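EXOU (Pseudomonas aeruginosa, PDB 4AKX) is a type III secreted phospholipase toxin that probably hydrolyses host-cell membrane phospholipids through its patatin-like domain. Local coordinates at residues R74-L80 against R340-L345; G103-G107 against P250-T254. All blocks are in the same frame, centred on the assembly; numbering follows the deposited sequence.

Interaction 1: R74-L80 against R340-L345; sequences RPPLTSL and RRNDNL
Parallel pairing of strands 77-82 and 343-348, two neighbours in the mixed sheet of the patatin-like fold, begins here, where Leu77 bridges Asp343 and Leu80 bridges Leu345. The evidence is in the backbone: Asp343 N donates to Pro76 O at 3.1 Å, and Leu345 N donates to Ser79 O at 3.0 Å. The second bond is nearly straight, 172° at the hydrogen, and the first is more bent. The axes of the two short segments lie 43° apart, consistent with an irregular start to the pairing: Thr78 leaves the extended backbone range.

At the mouth of the strand pair, Arg74 and Arg340, each just ahead of its strand, converge on Asp343, the first residue of strand 343-348. The Arg74 chain is bent at chi2 and chi3 (both -66°), which swings its NE and NH2 to the carboxylate. Its NH2 lies 3.1 Å from Asp343 OD2, meeting that oxygen from above the carboxylate plane, while NE adds a weak bond to the same atom. The two flat groups are nearly perpendicular. Arg442 also reaches Asp343 OD2, whereas the leg from Arg340 NH2 to Asp343 OD1 is less certain. Arg340 NH1 sits over one face of the Arg74 guanidinium, 3.4 Å from Arg74 NH2; the nearness of these like charges is probably offset by Asp343 and by Glu390 and Glu447, which pair with Arg340 NH1. The cationic groups around this carboxylate would probably favour its ionised form.

On the face that carries Leu77, Asp343, Leu80 and Leu345, the contact turns apolar. Leu80 and Leu345 run side by side in the same direction, with Leu80 CD1 4.1 Å from Leu345 CB, and Leu77 CD2 reaches the same CB at 4.2 Å. Helix 423-441 packs on Leu345, while strand 110-114 flanks strand 77-82, Met111 touching Leu80.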
loop_
_atom_site.group_PDB
_atom_site.type_symbol
_atom_site.label_atom_id
_atom_site.label_comp_id
_atom_site.label_asym_id
_atom_site.label_seq_id
_atom_site.Cartn_x
_atom_site.Cartn_y
_atom_site.Cartn_z
ATOM N N ARG B 74 -39.117 -20.387 0.959
ATOM C CA ARG B 74 -38.990 -18.937 1.090
ATOM C C ARG B 74 -40.079 -18.381 2.006
ATOM O O ARG B 74 -41.205 -18.864 1.992
ATOM C CB ARG B 74 -39.054 -18.266 -0.288
ATOM C CG ARG B 74 -37.832 -18.506 -1.167
ATOM C CD ARG B 74 -36.594 -17.843 -0.576
ATOM N NE ARG B 74 -36.712 -16.385 -0.581
ATOM C CZ ARG B 74 -35.900 -15.571 -1.271
ATOM N NH1 ARG B 74 -34.879 -16.057 -1.997
ATOM N NH2 ARG B 74 -36.105 -14.260 -1.216
ATOM N N PRO B 75 -39.740 -17.372 2.812
ATOM C CA PRO B 75 -40.622 -16.843 3.832
ATOM C C PRO B 75 -41.849 -16.276 3.218
ATOM O O PRO B 75 -41.910 -16.115 2.019
ATOM C CB PRO B 75 -39.818 -15.695 4.439
ATOM C CG PRO B 75 -38.401 -15.999 4.100
ATOM C CD PRO B 75 -38.476 -16.632 2.746
ATOM N N PRO B 76 -42.824 -15.939 4.047
ATOM C CA PRO B 76 -44.067 -15.415 3.530
ATOM C C PRO B 76 -43.871 -14.013 2.940
ATOM O O PRO B 76 -43.165 -13.179 3.527
ATOM C CB PRO B 76 -44.965 -15.369 4.773
ATOM C CG PRO B 76 -44.021 -15.132 5.903
ATOM C CD PRO B 76 -42.743 -15.848 5.518
ATOM N N LEU B 77 -44.463 -13.767 1.773
ATOM C CA LEU B 77 -44.539 -12.404 1.251
ATOM C C LEU B 77 -45.375 -11.480 2.181
ATOM O O LEU B 77 -46.615 -11.609 2.291
ATOM C CB LEU B 77 -45.074 -12.391 -0.192
ATOM C CG LEU B 77 -44.071 -12.202 -1.330
ATOM C CD1 LEU B 77 -44.836 -11.872 -2.595
ATOM C CD2 LEU B 77 -43.073 -11.092 -1.042
ATOM N N THR B 78 -44.692 -10.579 2.870
ATOM C CA THR B 78 -45.386 -9.718 3.780
ATOM C C THR B 78 -45.106 -8.263 3.500
ATOM O O THR B 78 -45.488 -7.400 4.289
ATOM C CB THR B 78 -44.990 -10.004 5.227
ATOM O OG1 THR B 78 -43.579 -9.798 5.365
ATOM C CG2 THR B 78 -45.369 -11.447 5.637
ATOM N N SER B 79 -44.426 -7.983 2.390
ATOM C CA SER B 79 -43.950 -6.620 2.121
ATOM C C SER B 79 -43.718 -6.247 0.676
ATOM O O SER B 79 -43.241 -7.048 -0.129
ATOM C CB SER B 79 -42.709 -6.270 2.958
ATOM O OG SER B 79 -43.088 -5.590 4.148
ATOM N N LEU B 80 -44.025 -4.984 0.384
ATOM C CA LEU B 80 -44.050 -4.449 -0.970
ATOM C C LEU B 80 -43.263 -3.151 -0.995
ATOM O O LEU B 80 -43.670 -2.160 -0.370
ATOM C CB LEU B 80 -45.497 -4.192 -1.407
ATOM C CG LEU B 80 -45.802 -3.907 -2.884
ATOM C CD1 LEU B 80 -44.824 -4.572 -3.844
ATOM C CD2 LEU B 80 -47.225 -4.328 -3.202
ATOM N N ARG B 340 -34.803 -15.507 8.282
ATOM C CA ARG B 340 -35.447 -14.286 7.830
ATOM C C ARG B 340 -36.907 -14.471 8.032
ATOM O O ARG B 340 -37.412 -15.562 7.764
ATOM C CB ARG B 340 -35.206 -14.104 6.350
ATOM C CG ARG B 340 -33.756 -14.165 5.947
ATOM C CD ARG B 340 -33.662 -14.008 4.452
ATOM N NE ARG B 340 -34.612 -13.005 3.985
ATOM C CZ ARG B 340 -35.210 -13.032 2.802
ATOM N NH1 ARG B 340 -34.971 -14.020 1.944
ATOM N NH2 ARG B 340 -36.056 -12.066 2.480
ATOM N N ARG B 341 -37.603 -13.418 8.473
ATOM C CA ARG B 341 -39.022 -13.564 8.826
ATOM C C ARG B 341 -40.003 -13.293 7.716
ATOM O O ARG B 341 -41.189 -13.586 7.848
ATOM C CB ARG B 341 -39.408 -12.850 10.125
ATOM C CG ARG B 341 -39.149 -11.366 10.192
ATOM C CD ARG B 341 -39.830 -10.799 11.434
ATOM N NE ARG B 341 -39.084 -9.691 12.038
ATOM C CZ ARG B 341 -39.182 -9.322 13.317
ATOM N NH1 ARG B 341 -39.996 -9.972 14.138
ATOM N NH2 ARG B 341 -38.461 -8.304 13.780
ATOM N N ASN B 342 -39.514 -12.777 6.605
ATOM C CA ASN B 342 -40.398 -12.431 5.512
ATOM C C ASN B 342 -39.619 -12.109 4.258
ATOM O O ASN B 342 -38.400 -12.098 4.262
ATOM C CB ASN B 342 -41.268 -11.240 5.898
ATOM C CG ASN B 342 -40.460 -10.003 6.112
ATOM O OD1 ASN B 342 -39.966 -9.409 5.159
ATOM N ND2 ASN B 342 -40.272 -9.627 7.371
ATOM N N ASP B 343 -40.344 -11.844 3.185
ATOM C CA ASP B 343 -39.759 -11.605 1.888
ATOM C C ASP B 343 -40.266 -10.277 1.402
ATOM O O ASP B 343 -41.307 -9.792 1.854
ATOM C CB ASP B 343 -40.209 -12.685 0.908
ATOM C CG ASP B 343 -39.159 -13.746 0.680
ATOM O OD1 ASP B 343 -38.372 -14.009 1.612
ATOM O OD2 ASP B 343 -39.113 -14.311 -0.440
ATOM N N ASN B 344 -39.551 -9.710 0.446
ATOM C CA ASN B 344 -39.973 -8.492 -0.202
ATOM C C ASN B 344 -40.194 -8.680 -1.674
ATOM O O ASN B 344 -39.419 -9.353 -2.348
ATOM C CB ASN B 344 -38.936 -7.421 0.010
ATOM C CG ASN B 344 -38.910 -6.949 1.423
ATOM O OD1 ASN B 344 -39.848 -6.307 1.873
ATOM N ND2 ASN B 344 -37.857 -7.294 2.151
ATOM N N LEU B 345 -41.267 -8.090 -2.178
ATOM C CA LEU B 345 -41.413 -7.918 -3.615
ATOM C C LEU B 345 -40.972 -6.512 -3.937
ATOM O O LEU B 345 -41.596 -5.542 -3.481
ATOM C CB LEU B 345 -42.863 -8.141 -4.054
ATOM C CG LEU B 345 -43.117 -8.248 -5.563
ATOM C CD1 LEU B 345 -42.029 -9.011 -6.295
ATOM C CD2 LEU B 345 -44.475 -8.878 -5.817
#

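Interaction 2: G103-G107 against P250-T254; sequences GMLDG and PQIKT
Lys253 reaches across to the backbone of Leu105, its NZ donating to Leu105 O at 2.7 Å with the ammonium tilted 29° from the carbonyl plane. The side chain bends at chi2 (-68°) and then runs extended to NZ. The same NZ donates to Pro250 O at 2.6 Å, this time in the carbonyl plane, and Ile108 O is a further acceptor, so three main-chain oxygens grip the buried ammonium. Asp106 O also lies near, 3.3 Å from NZ.

The loop 103-107 follows helix 93-102, which ends in a Schellman motif with Gly103 at C-prime: Met104 N bonds to Leu99 O and Gly103 N to Glu100 O. By bonding to Leu105 O, Lys253 ties the loop leading into strand 110-114 to the one leading into strand 254-263, strands adjacent in the mixed sheet.

Nearer the solvent, Asp106 and Gln251 lie alongside each other and point the same way. Asp106 OD1 rests 3.8 Å from Gln251 CG, touching the aliphatic part of the glutamine, while the carboxylate and amide planes are turned 80° apart.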
loop_
_atom_site.group_PDB
_atom_site.type_symbol
_atom_site.label_atom_id
_atom_site.label_comp_id
_atom_site.label_asym_id
_atom_site.label_seq_id
_atom_site.Cartn_x
_atom_site.Cartn_y
_atom_site.Cartn_z
ATOM N N GLY B 103 -53.678 -14.120 -5.632
ATOM C CA GLY B 103 -54.252 -14.074 -4.292
ATOM C C GLY B 103 -53.200 -14.162 -3.206
ATOM O O GLY B 103 -53.084 -15.178 -2.518
HETATM N N MSE B 104 -52.416 -13.098 -3.073
HETATM C CA MSE B 104 -51.464 -12.959 -1.976
HETATM C C MSE B 104 -51.427 -11.516 -1.591
HETATM O O MSE B 104 -50.492 -11.067 -0.931
HETATM C CB MSE B 104 -50.075 -13.370 -2.435
HETATM C CG MSE B 104 -49.736 -14.776 -1.966
HETATM SE SE MSE B 104 -48.599 -15.599 -3.348
HETATM C CE MSE B 104 -47.573 -16.843 -2.207
ATOM N N LEU B 105 -52.433 -10.763 -2.028
ATOM C CA LEU B 105 -52.550 -9.380 -1.633
ATOM C C LEU B 105 -53.004 -9.333 -0.201
ATOM O O LEU B 105 -52.525 -8.514 0.568
ATOM C CB LEU B 105 -53.529 -8.628 -2.528
ATOM C CG LEU B 105 -53.552 -7.102 -2.348
ATOM C CD1 LEU B 105 -52.193 -6.481 -2.664
ATOM C CD2 LEU B 105 -54.649 -6.442 -3.177
ATOM N N ASP B 106 -53.918 -10.228 0.163
ATOM C CA ASP B 106 -54.296 -10.400 1.562
ATOM C C ASP B 106 -53.043 -10.480 2.423
ATOM O O ASP B 106 -52.924 -9.788 3.432
ATOM C CB ASP B 106 -55.136 -11.673 1.749
ATOM C CG ASP B 106 -56.641 -11.380 1.893
ATOM O OD1 ASP B 106 -57.025 -10.182 2.062
ATOM O OD2 ASP B 106 -57.441 -12.357 1.844
ATOM N N GLY B 107 -52.090 -11.294 1.974
ATOM C CA GLY B 107 -50.939 -11.694 2.781
ATOM C C GLY B 107 -49.955 -10.583 3.071
ATOM O O GLY B 107 -49.151 -10.692 3.997
ATOM N N PRO B 250 -57.199 -7.150 7.390
ATOM C CA PRO B 250 -55.991 -7.514 6.616
ATOM C C PRO B 250 -55.874 -6.906 5.196
ATOM O O PRO B 250 -54.897 -7.172 4.508
ATOM C CB PRO B 250 -56.069 -9.048 6.546
ATOM C CG PRO B 250 -57.528 -9.355 6.629
ATOM C CD PRO B 250 -58.154 -8.276 7.484
ATOM N N GLN B 251 -56.856 -6.113 4.768
ATOM C CA GLN B 251 -56.767 -5.403 3.486
ATOM C C GLN B 251 -56.296 -3.969 3.688
ATOM O O GLN B 251 -56.114 -3.202 2.725
ATOM C CB GLN B 251 -58.100 -5.403 2.743
ATOM C CG GLN B 251 -58.592 -6.769 2.324
ATOM C CD GLN B 251 -59.657 -7.287 3.258
ATOM O OE1 GLN B 251 -59.387 -7.592 4.423
ATOM N NE2 GLN B 251 -60.888 -7.362 2.762
ATOM N N ILE B 252 -56.123 -3.593 4.946
ATOM C CA ILE B 252 -55.383 -2.377 5.253
ATOM C C ILE B 252 -53.931 -2.668 5.622
ATOM O O ILE B 252 -53.619 -3.530 6.469
ATOM C CB ILE B 252 -56.066 -1.471 6.310
ATOM C CG1 ILE B 252 -56.567 -2.299 7.485
ATOM C CG2 ILE B 252 -57.208 -0.679 5.676
ATOM C CD1 ILE B 252 -58.030 -2.057 7.805
ATOM N N LYS B 253 -53.055 -1.933 4.953
ATOM C CA LYS B 253 -51.642 -2.135 5.052
ATOM C C LYS B 253 -50.987 -0.929 5.721
ATOM O O LYS B 253 -51.537 0.160 5.719
ATOM C CB LYS B 253 -51.068 -2.392 3.657
ATOM C CG LYS B 253 -52.030 -3.120 2.722
ATOM C CD LYS B 253 -52.304 -4.565 3.129
ATOM C CE LYS B 253 -53.078 -5.311 2.040
ATOM N NZ LYS B 253 -53.375 -6.715 2.424
ATOM N N THR B 254 -49.842 -1.168 6.361
ATOM C CA THR B 254 -48.980 -0.104 6.893
ATOM C C THR B 254 -48.261 0.622 5.766
ATOM O O THR B 254 -48.225 0.140 4.631
ATOM C CB THR B 254 -47.910 -0.688 7.811
ATOM O OG1 THR B 254 -47.090 -1.584 7.053
ATOM C CG2 THR B 254 -48.561 -1.422 8.962
#

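Overall arrangement
From the N terminus, the chain enters the mixed sheet through 74-80, passes along helix 93-102 into 103-107, and then runs up strand 110-114. Interaction 2 closes the first loop, when 250-254 returns 143 residues later to begin strand 254-263. Interaction 1 closes a wider one of about 260 residues, as 340-345 starts strand 343-348. Interaction 2 therefore nests within interaction 1 without crossing it. The sheet order 254-263, 110-114, 77-82, 343-348 is consistent with their proximity: both contacts lie at or just before strand starts, their centres about 13 Å apart, and Thr78 CG2 packs 4.2 Å from Gly107 O.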